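Local coordinates for protein extracellular ligand-binding receptor (Desulfohalobium retbaense DSM 5692, PDB 5ERE) that probably senses small extracellular solutes, holding 2-oxo-4-methylpentanoic acid in a leucine-binding-protein-like module and cytosine in a tandem PAS sensor, at residues 326-329 with 330-333; 459-462 with 463-467; 489-492 with 493-496. One frame throughout, in Å; residues are numbered along the deposited sequence.

Contact 1 of 3, residues 326-329 with 330-333; sequences PMLL and TQTA
The carbonyl plane of P326 is met on opposite faces by two donors of T330. The backbone N reaches P326 O at 2.9 Å from a modest tilt, while T330 OG1, also 2.9 Å from P326 O, stands well above the plane on the other face. One turn on, L328 O is gripped in the same two-faced way by T332 N and by T332 OG1, the latter at 2.8 Å. In both threonines the hydroxyl lies beside its own backbone N (chi1 -58° in T330, -54° in T332), which turns it back over the carbonyl four residues earlier. The four-residue spacing is that of the alpha-helix, here near the start of the long helix 324-357; Q331 N to M327 O, 2.8 Å, is another of its bonds. The Q331 side chain crosses that of selenomethionine M327 at a slant, bringing NE2 to 3.5 Å from M327 CG and 3.8 Å from M327 SE. The hydrogen bond of NE2 goes to A121 O of helix 112-123, which fixes the turn of the amide and ties the two helices together. L328, L329 and A333 touch strand 553-561, the last two also strand 541-550, and T332 touches helix 461-470.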
loop_
_atom_site.group_PDB
_atom_site.type_symbol
_atom_site.label_atom_id
_atom_site.label_comp_id
_atom_site.label_asym_id
_atom_site.label_seq_id
_atom_site.Cartn_x
_atom_site.Cartn_y
_atom_site.Cartn_z
ATOM N N PRO A 326 -4.513 -1.527 14.413
ATOM C CA PRO A 326 -5.118 -2.820 14.733
ATOM C C PRO A 326 -5.806 -3.438 13.538
ATOM O O PRO A 326 -5.818 -4.654 13.397
ATOM C CB PRO A 326 -6.131 -2.485 15.857
ATOM C CG PRO A 326 -6.260 -0.967 15.854
ATOM C CD PRO A 326 -4.904 -0.478 15.372
HETATM N N MSE A 327 -6.398 -2.624 12.680
HETATM C CA MSE A 327 -6.979 -3.168 11.448
HETATM C C MSE A 327 -5.968 -3.968 10.587
HETATM O O MSE A 327 -6.208 -5.095 10.135
HETATM C CB MSE A 327 -7.505 -2.021 10.616
HETATM C CG MSE A 327 -8.247 -2.480 9.371
HETATM SE SE MSE A 327 -8.533 -1.027 8.137
HETATM C CE MSE A 327 -6.675 -0.712 7.614
ATOM N N LEU A 328 -4.825 -3.359 10.330
ATOM C CA LEU A 328 -3.848 -4.023 9.469
ATOM C C LEU A 328 -3.368 -5.312 10.144
ATOM O O LEU A 328 -3.252 -6.341 9.503
ATOM C CB LEU A 328 -2.663 -3.083 9.158
ATOM C CG LEU A 328 -2.941 -1.975 8.131
ATOM C CD1 LEU A 328 -1.743 -0.983 8.048
ATOM C CD2 LEU A 328 -3.196 -2.570 6.754
ATOM N N LEU A 329 -3.153 -5.291 11.453
ATOM C CA LEU A 329 -2.728 -6.512 12.129
ATOM C C LEU A 329 -3.791 -7.599 12.027
ATOM O O LEU A 329 -3.500 -8.744 11.669
ATOM C CB LEU A 329 -2.424 -6.231 13.597
ATOM C CG LEU A 329 -1.928 -7.429 14.403
ATOM C CD1 LEU A 329 -0.600 -8.043 13.835
ATOM C CD2 LEU A 329 -1.741 -6.975 15.803
ATOM N N THR A 330 -5.034 -7.234 12.322
ATOM C CA THR A 330 -6.127 -8.198 12.254
ATOM C C THR A 330 -6.304 -8.766 10.871
ATOM O O THR A 330 -6.431 -9.976 10.715
ATOM C CB THR A 330 -7.472 -7.569 12.709
ATOM O OG1 THR A 330 -7.320 -7.077 14.045
ATOM C CG2 THR A 330 -8.566 -8.608 12.674
ATOM N N GLN A 331 -6.287 -7.900 9.866
ATOM C CA GLN A 331 -6.428 -8.359 8.483
ATOM C C GLN A 331 -5.320 -9.336 8.092
ATOM O O GLN A 331 -5.531 -10.269 7.326
ATOM C CB GLN A 331 -6.438 -7.169 7.532
ATOM C CG GLN A 331 -7.751 -6.367 7.609
ATOM C CD GLN A 331 -7.737 -5.111 6.756
ATOM O OE1 GLN A 331 -6.690 -4.687 6.248
ATOM N NE2 GLN A 331 -8.912 -4.508 6.590
ATOM N N THR A 332 -4.136 -9.131 8.642
ATOM C CA THR A 332 -3.012 -10.017 8.344
ATOM C C THR A 332 -3.175 -11.333 9.094
ATOM O O THR A 332 -2.991 -12.401 8.498
ATOM C CB THR A 332 -1.658 -9.364 8.729
ATOM O OG1 THR A 332 -1.566 -8.087 8.106
ATOM C CG2 THR A 332 -0.424 -10.225 8.313
ATOM N N ALA A 333 -3.507 -11.247 10.395
ATOM C CA ALA A 333 -3.817 -12.440 11.195
ATOM C C ALA A 333 -4.859 -13.291 10.491
ATOM O O ALA A 333 -4.771 -14.522 10.474
ATOM C CB ALA A 333 -4.337 -12.058 12.578
#

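Contact 2 of 3, residues 459-462 with 463-467; sequences PDFF and GSIIS. With ACY (acetic acid), chain D.
S464 OG makes two hydrogen bonds: it donates to F461 O at 2.9 Å and accepts from a water 2.8 Å away. That water also donates to D460 OD1, so it bridges the two side chains at the first turn of helix 461-470. The serine hydroxyl stands between its own backbone N and carbonyl carbon (chi1 67°), a torsion that lays it back along the turn. D460 occupies the N-cap position, yet its carboxylate makes no capping bond; its carbonyl O takes the routine helix bond from S464 N. The helix start is served by an acetic acid molecule, probably from the crystallisation liquor, whose OXT takes F462 N and whose O takes G463 N, each at 2.9 Å. The other side chains of the turn are apolar. The methyl I465 CD1 sits over one face of the F461 ring, 4.1 Å from its centroid and 22° off the normal, a CH-pi contact. F461 CD2 in turn lies over the centre of the F462 ring, while F462 CZ is at the edge of the F461 ring. I466 CD1 packs on F462 CB at 4.0 Å, and I466 N bonds F462 O. F461 and I465 lean on I339 of helix 324-357, the F461 ring also meeting that of F340, whereas F462 and I466 press on strands 476-480 and 486-488, wedging the helix between the long helix and the sheet.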
loop_
_atom_site.group_PDB
_atom_site.type_symbol
_atom_site.label_atom_id
_atom_site.label_comp_id
_atom_site.label_asym_id
_atom_site.label_seq_id
_atom_site.Cartn_x
_atom_site.Cartn_y
_atom_site.Cartn_z
ATOM N N PRO A 459 10.032 -21.296 1.800
ATOM C CA PRO A 459 10.974 -20.560 2.655
ATOM C C PRO A 459 10.496 -19.151 2.956
ATOM O O PRO A 459 10.771 -18.673 4.038
ATOM C CB PRO A 459 12.274 -20.502 1.830
ATOM C CG PRO A 459 12.145 -21.447 0.743
ATOM C CD PRO A 459 10.667 -21.749 0.540
ATOM N N ASP A 460 9.802 -18.498 2.030
ATOM C CA ASP A 460 9.357 -17.122 2.242
ATOM C C ASP A 460 7.851 -17.050 2.529
ATOM O O ASP A 460 7.189 -16.097 2.133
ATOM C CB ASP A 460 9.672 -16.255 1.032
ATOM C CG ASP A 460 8.897 -16.678 -0.192
ATOM O OD1 ASP A 460 8.464 -17.858 -0.209
ATOM O OD2 ASP A 460 8.685 -15.828 -1.097
ATOM N N PHE A 461 7.335 -18.072 3.208
ATOM C CA PHE A 461 5.904 -18.198 3.494
ATOM C C PHE A 461 5.347 -16.923 4.163
ATOM O O PHE A 461 4.447 -16.253 3.655
ATOM C CB PHE A 461 5.671 -19.440 4.390
ATOM C CG PHE A 461 4.259 -19.552 4.925
ATOM C CD1 PHE A 461 3.210 -19.986 4.092
ATOM C CD2 PHE A 461 3.979 -19.233 6.226
ATOM C CE1 PHE A 461 1.924 -20.073 4.570
ATOM C CE2 PHE A 461 2.674 -19.321 6.712
ATOM C CZ PHE A 461 1.660 -19.740 5.895
ATOM N N PHE A 462 5.874 -16.572 5.322
ATOM C CA PHE A 462 5.324 -15.430 6.008
ATOM C C PHE A 462 5.547 -14.131 5.265
ATOM O O PHE A 462 4.626 -13.344 5.114
ATOM C CB PHE A 462 5.912 -15.332 7.413
ATOM C CG PHE A 462 5.353 -16.332 8.375
ATOM C CD1 PHE A 462 4.025 -16.275 8.759
ATOM C CD2 PHE A 462 6.160 -17.323 8.913
ATOM C CE1 PHE A 462 3.504 -17.195 9.652
ATOM C CE2 PHE A 462 5.652 -18.252 9.798
ATOM C CZ PHE A 462 4.318 -18.182 10.173
ATOM N N GLY A 463 6.772 -13.901 4.806
ATOM C CA GLY A 463 7.104 -12.706 4.056
ATOM C C GLY A 463 6.221 -12.472 2.850
ATOM O O GLY A 463 5.806 -11.346 2.592
ATOM N N SER A 464 5.944 -13.531 2.092
ATOM C CA SER A 464 5.161 -13.383 0.887
ATOM C C SER A 464 3.738 -12.892 1.249
ATOM O O SER A 464 3.134 -12.108 0.525
ATOM C CB SER A 464 5.112 -14.706 0.117
ATOM O OG SER A 464 4.390 -15.733 0.798
ATOM N N ILE A 465 3.247 -13.284 2.405
ATOM C CA ILE A 465 1.892 -12.868 2.808
ATOM C C ILE A 465 1.969 -11.480 3.441
ATOM O O ILE A 465 1.279 -10.545 3.031
ATOM C CB ILE A 465 1.281 -13.921 3.733
ATOM C CG1 ILE A 465 0.995 -15.178 2.913
ATOM C CG2 ILE A 465 -0.027 -13.401 4.431
ATOM C CD1 ILE A 465 1.034 -16.466 3.673
ATOM N N ILE A 466 2.886 -11.315 4.386
ATOM C CA ILE A 466 2.948 -10.085 5.156
ATOM C C ILE A 466 3.329 -8.850 4.331
ATOM O O ILE A 466 2.751 -7.795 4.517
ATOM C CB ILE A 466 3.914 -10.253 6.342
ATOM C CG1 ILE A 466 3.271 -11.189 7.350
ATOM C CG2 ILE A 466 4.223 -8.935 6.972
ATOM C CD1 ILE A 466 4.216 -11.794 8.320
ATOM N N SER A 467 4.317 -8.957 3.448
ATOM C CA SER A 467 4.766 -7.798 2.704
ATOM C C SER A 467 3.667 -7.198 1.804
ATOM O O SER A 467 3.626 -5.990 1.571
ATOM C CB SER A 467 6.009 -8.166 1.852
ATOM O OG SER A 467 5.650 -9.129 0.877
HETATM C C ACY D . 9.311 -16.628 6.038
HETATM O O ACY D . 9.067 -15.623 5.303
HETATM O OXT ACY D . 8.474 -17.515 6.325
HETATM C CH3 ACY D . 10.700 -16.796 6.628
HETATM O O HOH W 1 5.567 -18.127 -0.098
#

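Contact 3 of 3, residues 489-492 with 493-496; sequences DVNA and EEIG
N491 crosses the glutamates that follow it at a slant, its CB 4.0 Å from E494 CG and its CG lying against the same methylene. At the tip its two branches part. OD1 accepts from E493 N at 3.0 Å, the donor standing 55° above the amide plane, and has E493 CB beside it; ND2 comes to 3.4 Å from E494 CG. With CG anti to the backbone N (chi1 174°), the amide is brought forward to the opening of the short 3-10 turn. The main chain adds its own bonds there: E494 N to N491 O at 2.9 Å and I495 N to A492 O at 3.0 Å, the i to i+3 pattern of a 3-10 helix. With an alanine in place of this asparagine, E493 N would probably lose its side-chain acceptor and E494 CG the amide it lies against. The turn is preceded by an Asx turn, in which D489 OD1 accepts from N491 N through its anti lone pair at 2.6 Å. D489 CB packs across E494 CB, and although their carboxylates come no closer than 5.2 Å, between D489 OD2 and E494 OE2, the like charges are likely to disfavour each other somewhat. The loop leaves strand 486-488 at an outer position of the five-stranded antiparallel sheet; D489 touches F478 of neighbouring strand 476-480, and G496 bonds back to T486 through the backbone.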
loop_
_atom_site.group_PDB
_atom_site.type_symbol
_atom_site.label_atom_id
_atom_site.label_comp_id
_atom_site.label_asym_id
_atom_site.label_seq_id
_atom_site.Cartn_x
_atom_site.Cartn_y
_atom_site.Cartn_z
ATOM N N ASP A 489 11.027 -11.334 9.582
ATOM C CA ASP A 489 11.238 -9.905 9.724
ATOM C C ASP A 489 11.647 -9.385 8.358
ATOM O O ASP A 489 12.379 -10.046 7.667
ATOM C CB ASP A 489 12.343 -9.591 10.747
ATOM C CG ASP A 489 12.437 -8.114 11.031
ATOM O OD1 ASP A 489 12.948 -7.361 10.182
ATOM O OD2 ASP A 489 11.908 -7.695 12.060
ATOM N N VAL A 490 11.187 -8.206 7.979
ATOM C CA VAL A 490 11.508 -7.661 6.684
ATOM C C VAL A 490 13.032 -7.411 6.561
ATOM O O VAL A 490 13.596 -7.452 5.454
ATOM C CB VAL A 490 10.715 -6.380 6.414
ATOM C CG1 VAL A 490 11.107 -5.265 7.361
ATOM C CG2 VAL A 490 10.890 -5.956 4.978
ATOM N N ASN A 491 13.681 -7.194 7.705
ATOM C CA ASN A 491 15.144 -7.230 7.780
ATOM C C ASN A 491 15.656 -8.646 8.069
ATOM O O ASN A 491 15.684 -9.079 9.215
ATOM C CB ASN A 491 15.658 -6.270 8.871
ATOM C CG ASN A 491 17.164 -6.403 9.080
ATOM O OD1 ASN A 491 17.859 -7.054 8.281
ATOM N ND2 ASN A 491 17.670 -5.816 10.157
ATOM N N ALA A 492 16.054 -9.370 7.039
ATOM C CA ALA A 492 16.393 -10.784 7.193
ATOM C C ALA A 492 17.531 -11.055 8.165
ATOM O O ALA A 492 17.672 -12.182 8.647
ATOM C CB ALA A 492 16.733 -11.374 5.838
ATOM N N GLU A 493 18.340 -10.039 8.463
ATOM C CA GLU A 493 19.451 -10.221 9.387
ATOM C C GLU A 493 18.938 -10.549 10.770
ATOM O O GLU A 493 19.667 -11.115 11.580
ATOM C CB GLU A 493 20.347 -8.976 9.432
ATOM C CG GLU A 493 21.207 -8.820 8.193
ATOM C CD GLU A 493 21.879 -7.463 8.096
ATOM O OE1 GLU A 493 21.910 -6.734 9.112
ATOM O OE2 GLU A 493 22.373 -7.122 6.997
ATOM N N GLU A 494 17.687 -10.187 11.044
ATOM C CA GLU A 494 17.079 -10.461 12.340
ATOM C C GLU A 494 16.530 -11.895 12.448
ATOM O O GLU A 494 16.312 -12.407 13.558
ATOM C CB GLU A 494 15.963 -9.449 12.616
ATOM C CG GLU A 494 16.363 -7.982 12.421
ATOM C CD GLU A 494 16.885 -7.329 13.693
ATOM O OE1 GLU A 494 17.653 -7.990 14.426
ATOM O OE2 GLU A 494 16.523 -6.157 13.960
ATOM N N ILE A 495 16.274 -12.538 11.307
ATOM C CA ILE A 495 15.701 -13.876 11.316
ATOM C C ILE A 495 16.666 -14.870 11.923
ATOM O O ILE A 495 17.836 -14.969 11.508
ATOM C CB ILE A 495 15.302 -14.351 9.881
ATOM C CG1 ILE A 495 14.249 -13.385 9.300
ATOM C CG2 ILE A 495 14.807 -15.798 9.929
ATOM C CD1 ILE A 495 13.770 -13.713 7.877
ATOM N N GLY A 496 16.160 -15.619 12.897
ATOM C CA GLY A 496 16.966 -16.620 13.571
ATOM C C GLY A 496 17.471 -16.118 14.916
ATOM O O GLY A 496 17.933 -16.904 15.718
#

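Overall arrangement
The contacts come in order along the chain, each closing before the next opens, and all gather round the five-stranded antiparallel sheet that includes strands 476-480 and 553-561, away from the keto-acid, calcium and cytosine sites. Contact 1, on helix 324-357, and contact 2, on helix 461-470, have centres about 15 Å apart and meet where T332 CG2 packs on I466 CG1 at 3.9 Å. Contact 3 lies in the loop after strand 486-488, its centre about 12 Å from that of contact 2 and 21 Å from that of contact 1, touching neither. Together they run from the junction with the binding module to an outer strand of that sheet.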